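Tyrocidine synthase 2 (Brevibacillus parabrevis, PDB 6TA8) belongs to the nonribosomal peptide synthetases, the crystallised part being a two-lobed domain of the condensation family. Local coordinates at residues F49-H54 against S412-R417; H53-A58 against I162-V167. One frame throughout, in Å; residues are numbered along the deposited sequence.

Contact 1 (F49-H54 against S412-R417); sequences FTDRHH and SPESER
The imidazole of His54 has the backbone of Ser412 against one face: Ser412 N lies above it near the rim, 3.7 Å from CG, and Ser412 CA is 3.6 Å from ND1. NE2 of His54 bonds to the carbonyl of Gln409. Phe49 meets the other segment differently: Glu416 O lies at the edge of its ring, near the plane, 3.5 Å from CE1, and Trp55 stacks on the ring. The hydroxyl of Ser415 approaches Phe49 CD1 obliquely; this buried OG has no polar partner in the model.

A third flat group, the carboxylate of Glu416, grips Thr50 with both oxygens. Bent at its second torsion, the chain crosses the Thr50 side chain at about a right angle. OE1 takes Thr50 N on its syn lone pair at 3.2 Å, and OE2 receives Thr50 OG1 on its syn side, about 20° out of the carboxylate plane, at 2.6 Å. Threonine fits because OG1 sits beside its own backbone N (chi1 -55°), so both donors serve one carboxylate, while the methyl CG2 packs on Glu414 CB.

The loop that follows helix 39-46 in the N-terminal lobe meets the crossover that brings the chain from strand 401-402 back to the C-terminal lobe. Each loop is folded by a type I turn, Asp51 to His54 and Ser412 to Ser415. The short side chain of Ser412 ties them: turned away from its backbone N (chi1 -177°), OG donates to the anti lone pair of Asp51 OD2 at 2.8 Å. Outside both segments, Lys246 and Lys248 form long, weak ion pairs with Glu414.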
ATOM      1  N   PHE A  49     -17.443   3.464   0.584  1.00 39.65           N
ATOM      2  CA  PHE A  49     -17.208   3.244  -0.834  1.00 44.59           C
ATOM      3  C   PHE A  49     -18.388   2.524  -1.475  1.00 41.86           C
ATOM      4  O   PHE A  49     -19.085   1.731  -0.836  1.00 39.99           O
ATOM      5  CB  PHE A  49     -15.936   2.423  -1.048  1.00 43.95           C
ATOM      6  CG  PHE A  49     -14.671   3.146  -0.681  1.00 44.73           C
ATOM      7  CD1 PHE A  49     -14.266   4.264  -1.390  1.00 46.27           C
ATOM      8  CD2 PHE A  49     -13.880   2.697   0.363  1.00 42.60           C
ATOM      9  CE1 PHE A  49     -13.099   4.927  -1.058  1.00 47.50           C
ATOM     10  CE2 PHE A  49     -12.713   3.355   0.699  1.00 41.38           C
ATOM     11  CZ  PHE A  49     -12.322   4.471  -0.014  1.00 45.13           C
ATOM     12  N   THR A  50     -18.612   2.813  -2.754  1.00 45.17           N
ATOM     13  CA  THR A  50     -19.572   2.055  -3.544  1.00 39.31           C
ATOM     14  C   THR A  50     -18.914   0.766  -4.014  1.00 39.91           C
ATOM     15  O   THR A  50     -17.790   0.786  -4.528  1.00 46.70           O
ATOM     16  CB  THR A  50     -20.060   2.874  -4.739  1.00 48.63           C
ATOM     17  OG1 THR A  50     -20.595   4.122  -4.279  1.00 57.80           O
ATOM     18  CG2 THR A  50     -21.141   2.115  -5.501  1.00 43.46           C
ATOM     19  N   ASP A  51     -19.611  -0.355  -3.828  1.00 42.51           N
ATOM     20  CA  ASP A  51     -19.056  -1.682  -4.094  1.00 41.20           C
ATOM     21  C   ASP A  51     -17.746  -1.874  -3.333  1.00 39.20           C
ATOM     22  O   ASP A  51     -16.703  -2.202  -3.905  1.00 44.20           O
ATOM     23  CB  ASP A  51     -18.860  -1.913  -5.594  1.00 43.26           C
ATOM     24  CG  ASP A  51     -20.079  -1.534  -6.412  1.00 47.34           C
ATOM     25  OD1 ASP A  51     -21.212  -1.834  -5.977  1.00 48.14           O
ATOM     26  OD2 ASP A  51     -19.904  -0.934  -7.492  1.00 54.77           O
ATOM     27  N   ARG A  52     -17.808  -1.660  -2.016  1.00 33.69           N
ATOM     28  CA  ARG A  52     -16.624  -1.768  -1.170  1.00 41.46           C
ATOM     29  C   ARG A  52     -16.016  -3.165  -1.178  1.00 42.25           C
ATOM     30  O   ARG A  52     -14.899  -3.338  -0.678  1.00 39.41           O
ATOM     31  CB  ARG A  52     -16.969  -1.358   0.263  1.00 40.90           C
ATOM     32  CG  ARG A  52     -17.948  -2.289   0.952  1.00 38.66           C
ATOM     33  CD  ARG A  52     -18.487  -1.679   2.232  1.00 31.88           C
ATOM     34  NE  ARG A  52     -19.137  -2.682   3.069  1.00 41.24           N
ATOM     35  CZ  ARG A  52     -19.898  -2.402   4.121  1.00 42.47           C
ATOM     36  NH1 ARG A  52     -20.111  -1.141   4.475  1.00 43.79           N
ATOM     37  NH2 ARG A  52     -20.447  -3.384   4.823  1.00 43.45           N
ATOM     38  N   HIS A  53     -16.719  -4.160  -1.725  1.00 34.35           N
ATOM     39  CA  HIS A  53     -16.134  -5.483  -1.897  1.00 27.66           C
ATOM     40  C   HIS A  53     -15.142  -5.525  -3.050  1.00 31.52           C
ATOM     41  O   HIS A  53     -14.374  -6.489  -3.156  1.00 31.80           O
ATOM     42  CB  HIS A  53     -17.235  -6.517  -2.126  1.00 40.20           C
ATOM     43  CG  HIS A  53     -17.994  -6.314  -3.399  1.00 37.82           C
ATOM     44  ND1 HIS A  53     -19.078  -5.468  -3.493  1.00 38.70           N
ATOM     45  CD2 HIS A  53     -17.817  -6.838  -4.636  1.00 34.24           C
ATOM     46  CE1 HIS A  53     -19.540  -5.483  -4.730  1.00 43.52           C
ATOM     47  NE2 HIS A  53     -18.793  -6.306  -5.444  1.00 42.29           N
ATOM     48  N   HIS A  54     -15.144  -4.514  -3.914  1.00 34.98           N
ATOM     49  CA  HIS A  54     -14.213  -4.409  -5.036  1.00 36.12           C
ATOM     50  C   HIS A  54     -13.226  -3.292  -4.700  1.00 45.31           C
ATOM     51  O   HIS A  54     -13.433  -2.130  -5.053  1.00 44.52           O
ATOM     52  CB  HIS A  54     -14.949  -4.142  -6.346  1.00 44.79           C
ATOM     53  CG  HIS A  54     -14.101  -4.339  -7.564  1.00 44.38           C
ATOM     54  ND1 HIS A  54     -14.602  -4.229  -8.844  1.00 45.76           N
ATOM     55  CD2 HIS A  54     -12.788  -4.639  -7.697  1.00 43.92           C
ATOM     56  CE1 HIS A  54     -13.633  -4.451  -9.713  1.00 45.63           C
ATOM     57  NE2 HIS A  54     -12.522  -4.702  -9.044  1.00 41.83           N
ATOM     58  N   SER A 412     -13.656  -0.657  -7.799  1.00 54.69           N
ATOM     59  CA  SER A 412     -14.888  -0.647  -8.569  1.00 49.34           C
ATOM     60  C   SER A 412     -14.930   0.595  -9.459  1.00 50.48           C
ATOM     61  O   SER A 412     -14.448   1.658  -9.059  1.00 51.56           O
ATOM     62  CB  SER A 412     -16.104  -0.667  -7.646  1.00 53.38           C
ATOM     63  OG  SER A 412     -17.310  -0.732  -8.387  1.00 55.58           O
ATOM     64  N   PRO A 413     -15.479   0.486 -10.671  1.00 55.98           N
ATOM     65  CA  PRO A 413     -15.598   1.683 -11.520  1.00 54.05           C
ATOM     66  C   PRO A 413     -16.423   2.786 -10.883  1.00 54.65           C
ATOM     67  O   PRO A 413     -16.215   3.965 -11.198  1.00 54.54           O
ATOM     68  CB  PRO A 413     -16.259   1.142 -12.796  1.00 53.10           C
ATOM     69  CG  PRO A 413     -15.934  -0.316 -12.803  1.00 51.31           C
ATOM     70  CD  PRO A 413     -15.920  -0.735 -11.364  1.00 51.85           C
ATOM     71  N   GLU A 414     -17.351   2.440  -9.993  1.00 54.18           N
ATOM     72  CA  GLU A 414     -18.157   3.421  -9.281  1.00 52.72           C
ATOM     73  C   GLU A 414     -17.524   3.879  -7.974  1.00 48.91           C
ATOM     74  O   GLU A 414     -18.075   4.770  -7.319  1.00 52.39           O
ATOM     75  CB  GLU A 414     -19.550   2.849  -8.990  1.00 55.70           C
ATOM     76  CG  GLU A 414     -20.134   2.022 -10.123  1.00 57.49           C
ATOM     77  CD  GLU A 414     -20.608   2.874 -11.283  1.00 54.41           C
ATOM     78  OE1 GLU A 414     -21.222   3.933 -11.032  1.00 52.51           O
ATOM     79  OE2 GLU A 414     -20.366   2.486 -12.445  1.00 62.38           O
ATOM     80  N   SER A 415     -16.393   3.297  -7.581  1.00 48.33           N
ATOM     81  CA  SER A 415     -15.759   3.656  -6.319  1.00 52.89           C
ATOM     82  C   SER A 415     -15.258   5.095  -6.356  1.00 50.17           C
ATOM     83  O   SER A 415     -14.733   5.563  -7.370  1.00 52.21           O
ATOM     84  CB  SER A 415     -14.603   2.705  -6.014  1.00 49.28           C
ATOM     85  OG  SER A 415     -14.021   2.995  -4.756  1.00 55.45           O
ATOM     86  N   GLU A 416     -15.417   5.794  -5.236  1.00 54.47           N
ATOM     87  CA  GLU A 416     -15.077   7.207  -5.163  1.00 53.34           C
ATOM     88  C   GLU A 416     -13.594   7.397  -4.869  1.00 48.67           C
ATOM     89  O   GLU A 416     -13.004   6.666  -4.069  1.00 48.90           O
ATOM     90  CB  GLU A 416     -15.912   7.899  -4.086  1.00 49.35           C
ATOM     91  CG  GLU A 416     -17.415   7.856  -4.332  1.00 54.47           C
ATOM     92  CD  GLU A 416     -18.051   6.555  -3.874  1.00 51.79           C
ATOM     93  OE1 GLU A 416     -17.324   5.679  -3.360  1.00 46.20           O
ATOM     94  OE2 GLU A 416     -19.281   6.409  -4.029  1.00 59.64           O
ATOM     95  N   ARG A 417     -12.995   8.387  -5.525  1.00 49.11           N
ATOM     96  CA  ARG A 417     -11.607   8.738  -5.266  1.00 50.40           C
ATOM     97  C   ARG A 417     -11.503   9.529  -3.969  1.00 49.49           C
ATOM     98  O   ARG A 417     -12.352  10.374  -3.671  1.00 52.16           O
ATOM     99  CB  ARG A 417     -11.031   9.553  -6.424  1.00 48.02           C
ATOM    100  CG  ARG A 417     -10.786   8.752  -7.692  1.00 51.46           C
ATOM    101  CD  ARG A 417     -10.267   9.640  -8.814  1.00 49.69           C
ATOM    102  NE  ARG A 417      -9.167  10.491  -8.371  1.00 43.73           N
ATOM    103  CZ  ARG A 417      -7.890  10.121  -8.366  1.00 47.22           C
ATOM    104  NH1 ARG A 417      -7.547   8.909  -8.781  1.00 45.15           N
ATOM    105  NH2 ARG A 417      -6.955  10.962  -7.946  1.00 46.08           N
TER

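Contact 2 (H53-A58 against I162-V167); sequences HHWNQA and IHHLVV
Backbone pairing joins Gln57 to Ile162, an antiparallel hydrogen-bonded pair: Gln57 N reaches Ile162 O at 2.9 Å and Ile162 N reaches Gln57 O at 3.0 Å. Next to it, Asn56 and His163 make a non-hydrogen-bonded pair. One residue further along, His164 N donates to Trp55 O at 3.2 Å.

Ring contacts centre on His164. The amide of Gln57 stacks over one face, planes 28° apart, and CG of the extended Gln57 chain makes a CH-pi contact 4.0 Å from the ring centroid; glutamine suits this place because its chain is long and its amide flat. Trp55 runs nearly parallel but slid aside, so the rings barely overlap, CZ3 touching His164 CD2 at 3.5 Å; Trp322 stacks on His164. On His163, Trp55 O packs over the centre of one face.

Polar contacts fix both imidazoles. His164 ND1 donates, in its ring plane, to Val167 O at 2.9 Å, a bent bond (132°). His163 uses both nitrogens, ND1 accepting from Leu165 N and NE2 donating to Arg52 O. Asn56 OD1 takes Trp55 N from above its carbonyl plane, and ND2 bonds to Gln134 O.

The adjacent His163 and His164 open the HHxxxDG signature motif of the condensation family.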
ATOM      1  N   HIS A  53     -16.719  -4.160  -1.725  1.00 34.35           N
ATOM      2  CA  HIS A  53     -16.134  -5.483  -1.897  1.00 27.66           C
ATOM      3  C   HIS A  53     -15.142  -5.525  -3.050  1.00 31.52           C
ATOM      4  O   HIS A  53     -14.374  -6.489  -3.156  1.00 31.80           O
ATOM      5  CB  HIS A  53     -17.235  -6.517  -2.126  1.00 40.20           C
ATOM      6  CG  HIS A  53     -17.994  -6.314  -3.399  1.00 37.82           C
ATOM      7  ND1 HIS A  53     -19.078  -5.468  -3.493  1.00 38.70           N
ATOM      8  CD2 HIS A  53     -17.817  -6.838  -4.636  1.00 34.24           C
ATOM      9  CE1 HIS A  53     -19.540  -5.483  -4.730  1.00 43.52           C
ATOM     10  NE2 HIS A  53     -18.793  -6.306  -5.444  1.00 42.29           N
ATOM     11  N   HIS A  54     -15.144  -4.514  -3.914  1.00 34.98           N
ATOM     12  CA  HIS A  54     -14.213  -4.409  -5.036  1.00 36.12           C
ATOM     13  C   HIS A  54     -13.226  -3.292  -4.700  1.00 45.31           C
ATOM     14  O   HIS A  54     -13.433  -2.130  -5.053  1.00 44.52           O
ATOM     15  CB  HIS A  54     -14.949  -4.142  -6.346  1.00 44.79           C
ATOM     16  CG  HIS A  54     -14.101  -4.339  -7.564  1.00 44.38           C
ATOM     17  ND1 HIS A  54     -14.602  -4.229  -8.844  1.00 45.76           N
ATOM     18  CD2 HIS A  54     -12.788  -4.639  -7.697  1.00 43.92           C
ATOM     19  CE1 HIS A  54     -13.633  -4.451  -9.713  1.00 45.63           C
ATOM     20  NE2 HIS A  54     -12.522  -4.702  -9.044  1.00 41.83           N
ATOM     21  N   TRP A  55     -12.148  -3.663  -4.013  1.00 41.87           N
ATOM     22  CA  TRP A  55     -11.147  -2.722  -3.530  1.00 39.99           C
ATOM     23  C   TRP A  55      -9.925  -3.507  -3.078  1.00 39.33           C
ATOM     24  O   TRP A  55      -9.626  -3.567  -1.882  1.00 35.67           O
ATOM     25  CB  TRP A  55     -11.711  -1.882  -2.381  1.00 34.58           C
ATOM     26  CG  TRP A  55     -11.163  -0.489  -2.300  1.00 45.15           C
ATOM     27  CD1 TRP A  55     -11.562   0.591  -3.031  1.00 43.95           C
ATOM     28  CD2 TRP A  55     -10.128  -0.022  -1.425  1.00 42.41           C
ATOM     29  NE1 TRP A  55     -10.834   1.700  -2.673  1.00 42.89           N
ATOM     30  CE2 TRP A  55      -9.947   1.351  -1.689  1.00 39.19           C
ATOM     31  CE3 TRP A  55      -9.334  -0.631  -0.450  1.00 42.38           C
ATOM     32  CZ2 TRP A  55      -9.007   2.124  -1.011  1.00 38.92           C
ATOM     33  CZ3 TRP A  55      -8.401   0.139   0.222  1.00 43.28           C
ATOM     34  CH2 TRP A  55      -8.247   1.500  -0.062  1.00 37.79           C
ATOM     35  N   ASN A  56      -9.220  -4.120  -4.024  1.00 35.86           N
ATOM     36  CA  ASN A  56      -8.261  -5.176  -3.734  1.00 37.30           C
ATOM     37  C   ASN A  56      -6.847  -4.763  -4.131  1.00 34.99           C
ATOM     38  O   ASN A  56      -6.605  -3.669  -4.646  1.00 39.26           O
ATOM     39  CB  ASN A  56      -8.646  -6.469  -4.464  1.00 35.90           C
ATOM     40  CG  ASN A  56     -10.145  -6.672  -4.549  1.00 41.82           C
ATOM     41  OD1 ASN A  56     -10.887  -6.329  -3.628  1.00 48.77           O
ATOM     42  ND2 ASN A  56     -10.601  -7.237  -5.660  1.00 42.77           N
ATOM     43  N   GLN A  57      -5.912  -5.670  -3.859  1.00 27.52           N
ATOM     44  CA  GLN A  57      -4.563  -5.651  -4.405  1.00 35.30           C
ATOM     45  C   GLN A  57      -4.301  -7.019  -5.014  1.00 38.14           C
ATOM     46  O   GLN A  57      -4.733  -8.039  -4.468  1.00 40.32           O
ATOM     47  CB  GLN A  57      -3.514  -5.334  -3.327  1.00 43.43           C
ATOM     48  CG  GLN A  57      -3.426  -3.864  -2.951  1.00 40.29           C
ATOM     49  CD  GLN A  57      -2.343  -3.589  -1.926  1.00 50.69           C
ATOM     50  OE1 GLN A  57      -1.888  -4.496  -1.226  1.00 47.03           O
ATOM     51  NE2 GLN A  57      -1.924  -2.332  -1.830  1.00 44.33           N
ATOM     52  N   ALA A  58      -3.606  -7.047  -6.148  1.00 34.54           N
ATOM     53  CA  ALA A  58      -3.418  -8.299  -6.866  1.00 43.19           C
ATOM     54  C   ALA A  58      -2.072  -8.305  -7.571  1.00 42.49           C
ATOM     55  O   ALA A  58      -1.523  -7.253  -7.910  1.00 33.49           O
ATOM     56  CB  ALA A  58      -4.545  -8.533  -7.880  1.00 40.09           C
ATOM     57  N   ILE A 162      -6.528 -10.330  -3.659  1.00 41.98           N
ATOM     58  CA  ILE A 162      -6.943 -10.340  -2.263  1.00 37.96           C
ATOM     59  C   ILE A 162      -7.486  -8.964  -1.908  1.00 39.82           C
ATOM     60  O   ILE A 162      -6.902  -7.942  -2.283  1.00 39.39           O
ATOM     61  CB  ILE A 162      -5.781 -10.718  -1.319  1.00 32.44           C
ATOM     62  CG1 ILE A 162      -5.096 -12.001  -1.791  1.00 35.75           C
ATOM     63  CG2 ILE A 162      -6.281 -10.881   0.105  1.00 32.72           C
ATOM     64  CD1 ILE A 162      -3.913 -12.398  -0.946  1.00 41.16           C
ATOM     65  N   HIS A 163      -8.604  -8.941  -1.185  1.00 32.51           N
ATOM     66  CA  HIS A 163      -9.173  -7.681  -0.726  1.00 35.54           C
ATOM     67  C   HIS A 163      -8.173  -6.940   0.154  1.00 36.58           C
ATOM     68  O   HIS A 163      -7.479  -7.541   0.977  1.00 44.55           O
ATOM     69  CB  HIS A 163     -10.470  -7.934   0.044  1.00 36.86           C
ATOM     70  CG  HIS A 163     -11.351  -6.730   0.154  1.00 39.15           C
ATOM     71  ND1 HIS A 163     -11.204  -5.787   1.149  1.00 28.41           N
ATOM     72  CD2 HIS A 163     -12.393  -6.315  -0.607  1.00 28.44           C
ATOM     73  CE1 HIS A 163     -12.116  -4.843   0.996  1.00 38.33           C
ATOM     74  NE2 HIS A 163     -12.851  -5.140  -0.061  1.00 42.02           N
ATOM     75  N   HIS A 164      -8.107  -5.620  -0.026  1.00 34.10           N
ATOM     76  CA  HIS A 164      -7.104  -4.800   0.646  1.00 38.57           C
ATOM     77  C   HIS A 164      -7.266  -4.769   2.161  1.00 39.24           C
ATOM     78  O   HIS A 164      -6.376  -4.259   2.849  1.00 33.11           O
ATOM     79  CB  HIS A 164      -7.150  -3.374   0.096  1.00 35.77           C
ATOM     80  CG  HIS A 164      -5.859  -2.629   0.234  1.00 44.07           C
ATOM     81  ND1 HIS A 164      -4.845  -3.043   1.071  1.00 34.19           N
ATOM     82  CD2 HIS A 164      -5.417  -1.495  -0.360  1.00 40.44           C
ATOM     83  CE1 HIS A 164      -3.833  -2.198   0.985  1.00 36.87           C
ATOM     84  NE2 HIS A 164      -4.156  -1.249   0.124  1.00 43.52           N
ATOM     85  N   LEU A 165      -8.365  -5.301   2.697  1.00 39.95           N
ATOM     86  CA  LEU A 165      -8.616  -5.222   4.129  1.00 38.55           C
ATOM     87  C   LEU A 165      -7.737  -6.158   4.949  1.00 38.44           C
ATOM     88  O   LEU A 165      -7.758  -6.066   6.181  1.00 34.59           O
ATOM     89  CB  LEU A 165     -10.088  -5.523   4.418  1.00 33.52           C
ATOM     90  CG  LEU A 165     -11.046  -4.332   4.433  1.00 34.69           C
ATOM     91  CD1 LEU A 165     -12.482  -4.811   4.582  1.00 40.55           C
ATOM     92  CD2 LEU A 165     -10.681  -3.365   5.550  1.00 38.18           C
ATOM     93  N   VAL A 166      -6.971  -7.045   4.313  1.00 39.16           N
ATOM     94  CA  VAL A 166      -6.214  -8.057   5.045  1.00 27.78           C
ATOM     95  C   VAL A 166      -4.795  -8.190   4.504  1.00 31.03           C
ATOM     96  O   VAL A 166      -4.067  -9.115   4.883  1.00 34.59           O
ATOM     97  CB  VAL A 166      -6.934  -9.419   4.999  1.00 38.83           C
ATOM     98  CG1 VAL A 166      -8.191  -9.397   5.855  1.00 42.81           C
ATOM     99  CG2 VAL A 166      -7.265  -9.797   3.563  1.00 33.76           C
ATOM    100  N   VAL A 167      -4.386  -7.279   3.619  1.00 29.17           N
ATOM    101  CA  VAL A 167      -3.064  -7.334   3.004  1.00 29.32           C
ATOM    102  C   VAL A 167      -2.546  -5.920   2.790  1.00 34.89           C
ATOM    103  O   VAL A 167      -3.314  -4.963   2.666  1.00 36.10           O
ATOM    104  CB  VAL A 167      -3.068  -8.091   1.652  1.00 34.73           C
ATOM    105  CG1 VAL A 167      -3.111  -9.596   1.868  1.00 32.92           C
ATOM    106  CG2 VAL A 167      -4.228  -7.627   0.788  1.00 29.63           C
TER

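How the contacts relate
The two contacts lie with their centres about 12 Å apart and share His53 and His54, since one continuous run, 49-58, supplies the first segment of both. Along the chain its partners follow as 162-167, then 412-417. Contact 2 belongs to the five-stranded sheet of the N-terminal lobe, where strands 56-63 and 155-163 are neighbours; contact 1 lies further from the chain centre, where the crossover on its way back to the other lobe meets the loop before strand 56-63. They touch directly, through a bond from His163 to the turn of contact 1 and through Ser415, which packs on Trp55. The run 49-58 thus packs on the signature-motif histidines in one contact and on the returning crossover in the other.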